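Catalase-3 (Neurospora crassa, PDB 4AJ9) breaks down hydrogen peroxide to oxygen and water with the help of heme, a reaction by which catalases protect cells from peroxide damage. Local coordinates at residues 533-547 with 584-598. Numbering follows the deposited sequence. Where two conformers were deposited one is given.
Sequences RVGVLSTTKGGSLDK and AFDAVVVAEGAERVF
T539 carries OG1 trans to its backbone N (chi1 177°), while R596 bends at chi3 (-52°); together these turns bring T539 OG1 to the guanidinium edge, nearly in its plane, where R596 NH1 donates to it at 3.0 Å. K541 CG lies over one face of the same group, displaced toward its rim, and water 2 accepts from R596 NH2 and, weakly, from K541 NZ. With an alanine replacing R596, T539 OG1 would probably lose this donor and K541 CG the flat surface it lies on.

Behind this loop, strands 533-537 and 587-590 run parallel, their axes 4.6 Å apart. The regular bonds G535 N to A587 O, V589 N to G535 O, L537 N to V589 O and A591 N to L537 O fix the register. At its start, R533 O takes two donors, D586 N and A587 N, and D586 OD2 accepts from R533 N (2.8 Å) through its anti lone pair; D586 OD1 pairs with R201.

G535 CA sits over the F585 ring, 3.6 Å from its centroid and 9° off the normal, a CH-pi contact; a CB on G535 would clash with the ring. V536 CG2 and V589 CG2 pack together, whereas on the other face of the sheet L537 CD1 meets V588 CG1 and the F598 ring edge.

S544 OG receives from S538 OG and donates to E592 O (2.9 Å) from above the carbonyl plane. The strands are the middle pair of a six-stranded parallel sheet (order 3-2-1-4-5-6) between helices 612-622 and 654-667, consistent with the glutamine amidotransferase-like fold of long catalases. Chemically, a buried apolar sheet passes into a polar loop, where E567 accepts from T539 OG1 and its long, weak ion pair with R596 may partly offset the nearby charge of K541.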
loop_
_atom_site.group_PDB
_atom_site.type_symbol
_atom_site.label_atom_id
_atom_site.label_comp_id
_atom_site.label_asym_id
_atom_site.label_seq_id
_atom_site.Cartn_x
_atom_site.Cartn_y
_atom_site.Cartn_z
ATOM N N ARG C 533 -5.433 44.190 -7.139
ATOM C CA ARG C 533 -6.880 44.107 -7.205
ATOM C C ARG C 533 -7.551 45.330 -6.592
ATOM O O ARG C 533 -7.207 45.756 -5.489
ATOM C CB ARG C 533 -7.353 42.832 -6.492
ATOM C CG ARG C 533 -6.893 41.549 -7.188
ATOM C CD ARG C 533 -6.768 40.364 -6.218
ATOM N NE ARG C 533 -6.297 39.148 -6.887
ATOM C CZ ARG C 533 -7.095 38.225 -7.422
ATOM N NH1 ARG C 533 -8.417 38.371 -7.367
ATOM N NH2 ARG C 533 -6.571 37.152 -8.012
ATOM N N VAL C 534 -8.523 45.878 -7.307
ATOM C CA VAL C 534 -9.256 47.034 -6.814
ATOM C C VAL C 534 -10.729 46.673 -6.683
ATOM O O VAL C 534 -11.348 46.220 -7.641
ATOM C CB VAL C 534 -9.090 48.229 -7.759
ATOM C CG1 VAL C 534 -9.799 49.453 -7.204
ATOM C CG2 VAL C 534 -7.613 48.514 -7.977
ATOM N N GLY C 535 -11.274 46.835 -5.486
ATOM C CA GLY C 535 -12.696 46.678 -5.284
ATOM C C GLY C 535 -13.369 48.032 -5.406
ATOM O O GLY C 535 -13.097 48.942 -4.625
ATOM N N VAL C 536 -14.235 48.177 -6.397
ATOM C CA VAL C 536 -14.991 49.413 -6.544
ATOM C C VAL C 536 -16.382 49.229 -5.944
ATOM O O VAL C 536 -17.182 48.445 -6.456
ATOM C CB VAL C 536 -15.118 49.803 -8.011
ATOM C CG1 VAL C 536 -15.924 51.088 -8.144
ATOM C CG2 VAL C 536 -13.742 49.957 -8.632
ATOM N N LEU C 537 -16.647 49.929 -4.844
ATOM C CA LEU C 537 -17.937 49.867 -4.168
ATOM C C LEU C 537 -18.950 50.784 -4.853
ATOM O O LEU C 537 -18.802 52.008 -4.828
ATOM C CB LEU C 537 -17.781 50.277 -2.703
ATOM C CG LEU C 537 -16.614 49.600 -1.979
ATOM C CD1 LEU C 537 -16.690 49.812 -0.470
ATOM C CD2 LEU C 537 -16.618 48.116 -2.314
ATOM N N SER C 538 -19.977 50.191 -5.456
ATOM C CA SER C 538 -20.993 50.949 -6.187
ATOM C C SER C 538 -22.413 50.633 -5.718
ATOM O O SER C 538 -22.620 50.083 -4.633
ATOM C CB SER C 538 -20.865 50.690 -7.696
ATOM O OG SER C 538 -21.648 51.607 -8.454
ATOM N N THR C 539 -23.393 50.976 -6.548
ATOM C CA THR C 539 -24.789 50.740 -6.206
ATOM C C THR C 539 -25.619 50.625 -7.473
ATOM O O THR C 539 -25.255 51.190 -8.502
ATOM C CB THR C 539 -25.348 51.850 -5.280
ATOM O OG1 THR C 539 -26.741 51.620 -5.030
ATOM C CG2 THR C 539 -25.163 53.235 -5.905
ATOM N N THR C 540 -26.724 49.879 -7.406
ATOM C CA THR C 540 -27.579 49.697 -8.577
ATOM C C THR C 540 -28.486 50.905 -8.810
ATOM O O THR C 540 -29.054 51.065 -9.889
ATOM C CB THR C 540 -28.428 48.404 -8.487
ATOM O OG1 THR C 540 -29.238 48.434 -7.307
ATOM C CG2 THR C 540 -27.519 47.182 -8.435
ATOM N N LYS C 541 -28.597 51.759 -7.796
ATOM C CA LYS C 541 -29.453 52.936 -7.869
ATOM C C LYS C 541 -28.681 54.128 -8.413
ATOM O O LYS C 541 -27.502 54.303 -8.103
ATOM C CB LYS C 541 -29.995 53.285 -6.486
ATOM C CG LYS C 541 -30.528 52.107 -5.691
ATOM C CD LYS C 541 -31.561 51.312 -6.461
ATOM C CE LYS C 541 -32.475 50.561 -5.505
ATOM N NZ LYS C 541 -31.824 50.341 -4.179
ATOM N N GLY C 542 -29.351 54.957 -9.211
ATOM C CA GLY C 542 -28.738 56.170 -9.730
ATOM C C GLY C 542 -27.734 55.889 -10.830
ATOM O O GLY C 542 -27.789 54.844 -11.474
ATOM N N GLY C 543 -26.809 56.821 -11.045
ATOM C CA GLY C 543 -25.856 56.696 -12.131
ATOM C C GLY C 543 -24.514 56.117 -11.730
ATOM O O GLY C 543 -23.596 56.046 -12.548
ATOM N N SER C 544 -24.405 55.686 -10.477
ATOM C CA SER C 544 -23.143 55.178 -9.936
ATOM C C SER C 544 -22.507 54.069 -10.784
ATOM O O SER C 544 -21.304 54.086 -11.044
ATOM C CB SER C 544 -23.343 54.687 -8.498
ATOM O OG SER C 544 -22.103 54.336 -7.903
ATOM N N LEU C 545 -23.316 53.111 -11.220
ATOM C CA LEU C 545 -22.796 51.969 -11.960
ATOM C C LEU C 545 -22.060 52.387 -13.228
ATOM O O LEU C 545 -20.962 51.899 -13.499
ATOM C CB LEU C 545 -23.914 50.976 -12.279
ATOM C CG LEU C 545 -23.609 49.518 -11.933
ATOM C CD1 LEU C 545 -22.784 49.421 -10.653
ATOM C CD2 LEU C 545 -24.887 48.699 -11.822
ATOM N N ASP C 546 -22.663 53.285 -14.008
ATOM C CA ASP C 546 -22.030 53.781 -15.235
ATOM C C ASP C 546 -20.663 54.391 -14.958
ATOM O O ASP C 546 -19.700 54.156 -15.691
ATOM C CB ASP C 546 -22.919 54.811 -15.938
ATOM C CG ASP C 546 -23.984 54.168 -16.804
ATOM O OD1 ASP C 546 -23.664 53.194 -17.522
ATOM O OD2 ASP C 546 -25.140 54.633 -16.759
ATOM N N LYS C 547 -20.586 55.182 -13.896
ATOM C CA LYS C 547 -19.338 55.813 -13.510
ATOM C C LYS C 547 -18.355 54.763 -13.010
ATOM O O LYS C 547 -17.146 54.884 -13.209
ATOM C CB LYS C 547 -19.589 56.854 -12.422
ATOM C CG LYS C 547 -20.593 57.928 -12.805
ATOM C CD LYS C 547 -20.916 58.809 -11.602
ATOM C CE LYS C 547 -21.886 59.927 -11.957
ATOM N NZ LYS C 547 -22.372 60.639 -10.739
ATOM N N ALA C 584 -10.196 40.624 -0.225
ATOM C CA ALA C 584 -10.019 40.212 -1.620
ATOM C C ALA C 584 -9.264 41.234 -2.461
ATOM O O ALA C 584 -8.846 40.941 -3.585
ATOM C CB ALA C 584 -11.358 39.923 -2.263
ATOM N N PHE C 585 -9.098 42.433 -1.920
ATOM C CA PHE C 585 -8.604 43.547 -2.712
ATOM C C PHE C 585 -7.371 44.193 -2.109
ATOM O O PHE C 585 -7.136 44.120 -0.910
ATOM C CB PHE C 585 -9.705 44.604 -2.883
ATOM C CG PHE C 585 -11.022 44.024 -3.300
ATOM C CD1 PHE C 585 -11.162 43.438 -4.542
ATOM C CD2 PHE C 585 -12.102 44.041 -2.441
ATOM C CE1 PHE C 585 -12.367 42.893 -4.930
ATOM C CE2 PHE C 585 -13.311 43.502 -2.828
ATOM C CZ PHE C 585 -13.436 42.915 -4.064
ATOM N N ASP C 586 -6.592 44.836 -2.967
ATOM C CA ASP C 586 -5.411 45.549 -2.529
ATOM C C ASP C 586 -5.732 47.033 -2.350
ATOM O O ASP C 586 -4.994 47.760 -1.682
ATOM C CB ASP C 586 -4.274 45.332 -3.524
ATOM C CG ASP C 586 -3.924 43.870 -3.682
ATOM O OD1 ASP C 586 -3.452 43.290 -2.687
ATOM O OD2 ASP C 586 -4.107 43.304 -4.794
ATOM N N ALA C 587 -6.845 47.465 -2.935
ATOM C CA ALA C 587 -7.329 48.839 -2.772
ATOM C C ALA C 587 -8.861 48.862 -2.822
ATOM O O ALA C 587 -9.474 48.027 -3.480
ATOM C CB ALA C 587 -6.730 49.747 -3.859
ATOM N N VAL C 588 -9.478 49.804 -2.115
ATOM C CA VAL C 588 -10.936 49.907 -2.093
ATOM C C VAL C 588 -11.376 51.322 -2.474
ATOM O O VAL C 588 -10.956 52.299 -1.860
ATOM C CB VAL C 588 -11.510 49.538 -0.716
ATOM C CG1 VAL C 588 -13.022 49.726 -0.701
ATOM C CG2 VAL C 588 -11.149 48.106 -0.380
ATOM N N VAL C 589 -12.208 51.432 -3.502
ATOM C CA VAL C 589 -12.647 52.742 -3.965
ATOM C C VAL C 589 -14.166 52.841 -4.049
ATOM O O VAL C 589 -14.819 52.021 -4.693
ATOM C CB VAL C 589 -12.026 53.102 -5.330
ATOM C CG1 VAL C 589 -10.527 53.313 -5.190
ATOM C CG2 VAL C 589 -12.320 52.018 -6.352
ATOM N N VAL C 590 -14.722 53.850 -3.387
ATOM C CA VAL C 590 -16.158 54.074 -3.427
ATOM C C VAL C 590 -16.474 54.911 -4.660
ATOM O O VAL C 590 -15.926 56.002 -4.832
ATOM C CB VAL C 590 -16.657 54.750 -2.152
ATOM C CG1 VAL C 590 -18.180 54.676 -2.073
ATOM C CG2 VAL C 590 -16.042 54.070 -0.945
ATOM N N ALA C 591 -17.324 54.378 -5.534
ATOM C CA ALA C 591 -17.721 55.089 -6.745
ATOM C C ALA C 591 -18.744 56.155 -6.392
ATOM O O ALA C 591 -19.543 55.972 -5.477
ATOM C CB ALA C 591 -18.292 54.120 -7.789
ATOM N N GLU C 592 -18.715 57.272 -7.112
ATOM C CA GLU C 592 -19.630 58.369 -6.811
ATOM C C GLU C 592 -21.071 57.886 -6.784
ATOM O O GLU C 592 -21.513 57.192 -7.698
ATOM C CB GLU C 592 -19.478 59.507 -7.814
ATOM C CG GLU C 592 -20.286 60.734 -7.438
ATOM C CD GLU C 592 -19.881 61.961 -8.223
ATOM O OE1 GLU C 592 -19.593 61.824 -9.433
ATOM O OE2 GLU C 592 -19.838 63.058 -7.623
ATOM N N GLY C 593 -21.791 58.245 -5.726
ATOM C CA GLY C 593 -23.184 57.867 -5.585
ATOM C C GLY C 593 -23.370 56.709 -4.625
ATOM O O GLY C 593 -24.442 56.528 -4.048
ATOM N N ALA C 594 -22.318 55.919 -4.446
ATOM C CA ALA C 594 -22.407 54.740 -3.596
ATOM C C ALA C 594 -22.472 55.107 -2.117
ATOM O O ALA C 594 -22.716 54.250 -1.277
ATOM C CB ALA C 594 -21.234 53.802 -3.863
ATOM N N GLU C 595 -22.254 56.381 -1.797
ATOM C CA GLU C 595 -22.360 56.827 -0.410
ATOM C C GLU C 595 -23.725 56.460 0.173
ATOM O O GLU C 595 -23.884 56.330 1.390
ATOM C CB GLU C 595 -22.102 58.336 -0.290
ATOM C CG GLU C 595 -23.107 59.223 -1.012
ATOM C CD GLU C 595 -22.691 59.571 -2.426
ATOM O OE1 GLU C 595 -21.837 58.861 -3.001
ATOM O OE2 GLU C 595 -23.219 60.565 -2.964
ATOM N N ARG C 596 -24.705 56.273 -0.703
ATOM C CA ARG C 596 -26.055 55.913 -0.266
ATOM C C ARG C 596 -26.168 54.562 0.459
ATOM O O ARG C 596 -27.172 54.296 1.126
ATOM C CB ARG C 596 -27.040 55.967 -1.440
ATOM C CG ARG C 596 -26.707 55.034 -2.593
ATOM C CD ARG C 596 -27.894 54.938 -3.537
ATOM N NE ARG C 596 -29.108 54.605 -2.800
ATOM C CZ ARG C 596 -29.564 53.367 -2.627
ATOM N NH1 ARG C 596 -28.917 52.334 -3.156
ATOM N NH2 ARG C 596 -30.671 53.164 -1.928
ATOM N N VAL C 597 -25.158 53.704 0.333
ATOM C CA VAL C 597 -25.225 52.399 0.998
ATOM C C VAL C 597 -24.402 52.385 2.273
ATOM O O VAL C 597 -24.276 51.355 2.935
ATOM C CB VAL C 597 -24.824 51.224 0.064
ATOM C CG1 VAL C 597 -25.695 51.222 -1.184
ATOM C CG2 VAL C 597 -23.342 51.289 -0.299
ATOM N N PHE C 598 -23.865 53.549 2.630
ATOM C CA PHE C 598 -23.099 53.688 3.867
ATOM C C PHE C 598 -23.918 54.258 5.022
ATOM O O PHE C 598 -23.462 54.263 6.163
ATOM C CB PHE C 598 -21.842 54.529 3.625
ATOM C CG PHE C 598 -20.845 53.853 2.738
ATOM C CD1 PHE C 598 -21.070 53.761 1.378
ATOM C CD2 PHE C 598 -19.705 53.278 3.267
ATOM C CE1 PHE C 598 -20.164 53.121 0.548
ATOM C CE2 PHE C 598 -18.794 52.642 2.441
ATOM C CZ PHE C 598 -19.029 52.563 1.085
HETATM O O HOH W 1 -10.084 40.324 -6.184
HETATM O O HOH W 2 -31.932 50.778 -1.210
HETATM O O HOH W 3 -23.798 59.074 -9.242
#